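Alkyl hydroperoxide reductase AhpD (Legionella pneumophila, PDB 5DIK) probably reduces alkyl hydroperoxides as an AhpD-like member of the carboxymuconolactone decarboxylase family, and so may contribute to the antioxidative response of Legionella. Local coordinates at residues Ser77-Val81 / Ala115-Ser120. Residues are numbered along the deposited sequence; the frame is centred on the assembly and turned at random.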
loop_
_atom_site.group_PDB
_atom_site.type_symbol
_atom_site.label_atom_id
_atom_site.label_comp_id
_atom_site.label_asym_id
_atom_site.label_seq_id
_atom_site.Cartn_x
_atom_site.Cartn_y
_atom_site.Cartn_z
ATOM N N SER A 77 -15.187 -3.773 -13.571
ATOM C CA SER A 77 -16.555 -3.237 -13.799
ATOM C C SER A 77 -17.190 -3.790 -15.063
ATOM O O SER A 77 -18.339 -4.230 -15.081
ATOM C CB SER A 77 -16.501 -1.719 -13.956
ATOM O OG SER A 77 -16.493 -1.171 -12.678
ATOM N N GLN A 78 -16.414 -3.738 -16.125
ATOM C CA GLN A 78 -16.836 -4.220 -17.428
ATOM C C GLN A 78 -17.178 -5.710 -17.387
ATOM O O GLN A 78 -18.227 -6.146 -17.881
ATOM C CB GLN A 78 -15.730 -3.904 -18.426
ATOM C CG GLN A 78 -16.010 -4.237 -19.854
ATOM C CD GLN A 78 -14.870 -3.780 -20.742
ATOM O OE1 GLN A 78 -13.697 -4.034 -20.457
ATOM N NE2 GLN A 78 -15.207 -3.078 -21.822
ATOM N N THR A 79 -16.310 -6.494 -16.758
ATOM C CA THR A 79 -16.572 -7.911 -16.579
ATOM C C THR A 79 -17.826 -8.163 -15.703
ATOM O O THR A 79 -18.599 -9.067 -15.985
ATOM C CB THR A 79 -15.323 -8.599 -15.982
ATOM O OG1 THR A 79 -14.225 -8.362 -16.853
ATOM C CG2 THR A 79 -15.512 -10.070 -15.862
ATOM N N LEU A 80 -18.008 -7.397 -14.626
ATOM C CA LEU A 80 -19.184 -7.584 -13.767
ATOM C C LEU A 80 -20.490 -7.371 -14.561
ATOM O O LEU A 80 -21.458 -8.112 -14.384
ATOM C CB LEU A 80 -19.171 -6.641 -12.589
ATOM C CG LEU A 80 -18.223 -7.002 -11.447
ATOM C CD1 LEU A 80 -18.284 -5.867 -10.442
ATOM C CD2 LEU A 80 -18.565 -8.313 -10.783
ATOM N N VAL A 81 -20.494 -6.367 -15.425
ATOM C CA VAL A 81 -21.653 -6.147 -16.306
ATOM C C VAL A 81 -21.855 -7.358 -17.220
ATOM O O VAL A 81 -22.959 -7.908 -17.319
ATOM C CB VAL A 81 -21.490 -4.873 -17.123
ATOM C CG1 VAL A 81 -22.571 -4.773 -18.208
ATOM C CG2 VAL A 81 -21.538 -3.679 -16.193
ATOM N N ALA A 115 -17.827 3.631 -12.917
ATOM C CA ALA A 115 -17.434 2.666 -13.938
ATOM C C ALA A 115 -18.527 1.660 -14.273
ATOM O O ALA A 115 -18.809 1.410 -15.449
ATOM C CB ALA A 115 -16.153 1.919 -13.533
ATOM N N PHE A 116 -19.138 1.089 -13.246
ATOM C CA PHE A 116 -20.228 0.161 -13.428
ATOM C C PHE A 116 -21.391 0.793 -14.200
ATOM O O PHE A 116 -21.950 0.165 -15.094
ATOM C CB PHE A 116 -20.711 -0.346 -12.065
ATOM C CG PHE A 116 -21.727 -1.434 -12.144
ATOM C CD1 PHE A 116 -21.349 -2.743 -12.405
ATOM C CD2 PHE A 116 -23.073 -1.151 -11.930
ATOM C CE1 PHE A 116 -22.291 -3.756 -12.452
ATOM C CE2 PHE A 116 -24.031 -2.158 -12.012
ATOM C CZ PHE A 116 -23.640 -3.459 -12.261
ATOM N N GLU A 117 -21.728 2.028 -13.861
ATOM C CA GLU A 117 -22.814 2.733 -14.549
ATOM C C GLU A 117 -22.436 3.012 -15.997
ATOM O O GLU A 117 -23.276 2.855 -16.894
ATOM C CB GLU A 117 -23.186 4.032 -13.824
ATOM C CG GLU A 117 -23.939 3.804 -12.516
ATOM C CD GLU A 117 -24.553 5.070 -11.910
ATOM O OE1 GLU A 117 -25.334 4.928 -10.952
ATOM O OE2 GLU A 117 -24.243 6.203 -12.358
ATOM N N GLU A 118 -21.185 3.429 -16.232
ATOM C CA GLU A 118 -20.667 3.656 -17.588
ATOM C C GLU A 118 -20.750 2.416 -18.469
ATOM O O GLU A 118 -21.221 2.494 -19.611
ATOM C CB GLU A 118 -19.229 4.179 -17.554
ATOM C CG GLU A 118 -18.623 4.344 -18.939
ATOM C CD GLU A 118 -17.212 4.878 -18.952
ATOM O OE1 GLU A 118 -16.742 5.491 -17.936
ATOM O OE2 GLU A 118 -16.558 4.693 -20.001
ATOM N N PHE A 119 -20.342 1.253 -17.963
ATOM C CA PHE A 119 -20.385 0.051 -18.788
ATOM C C PHE A 119 -21.757 -0.610 -18.837
ATOM O O PHE A 119 -21.964 -1.516 -19.630
ATOM C CB PHE A 119 -19.339 -0.972 -18.320
ATOM C CG PHE A 119 -17.933 -0.537 -18.596
ATOM C CD1 PHE A 119 -17.488 -0.403 -19.899
ATOM C CD2 PHE A 119 -17.074 -0.244 -17.555
ATOM C CE1 PHE A 119 -16.197 0.009 -20.167
ATOM C CE2 PHE A 119 -15.775 0.158 -17.805
ATOM C CZ PHE A 119 -15.329 0.282 -19.110
ATOM N N SER A 120 -22.663 -0.190 -17.961
ATOM C CA SER A 120 -24.061 -0.658 -17.952
ATOM C C SER A 120 -24.884 0.062 -19.043
ATOM O O SER A 120 -25.941 -0.411 -19.404
ATOM C CB SER A 120 -24.704 -0.440 -16.590
ATOM O OG SER A 120 -24.116 -1.284 -15.601
#
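Gln78 lies over one face of the Phe119 ring, its CB 3.9 Å from the ring centroid and 7° off the normal, a CH-pi contact. CG stands anti to the backbone N and the chain is extended, which carries the amide along the ring until NE2 comes 3.6 Å from Phe119 CE1; the amide plane tilts 38° from the ring. On the next turn, Val81 enters between the two phenylalanines. Its CG2 meets Phe116 CE1 at 3.8 Å and Phe119 CB at 4.1 Å, while CG1 packs against Phe119 O. Leu80 CB adds a looser touch at the Phe116 ring edge. Ser77 CA and Phe116 CA, 5.0 Å apart, are the closest backbone pair, and Ser77 OG sits 3.2 Å from Ala115 CB, yet its hydrogen bond goes to Ile73 O. Ser120 OG bonds Phe116 O at 2.7 Å, from above the carbonyl plane, while lying over one face of the Phe116 ring, toward its rim. Segments 77-81 and 115-120, of helices 70-82 and 102-120, cross at -52° in an all-helical AhpD-like fold, where Phe13 and Thr17 of helix 12-30 also touch Phe119. With each serine bonded to a carbonyl four residues earlier, the pairing rests on van der Waals and CH-pi contacts.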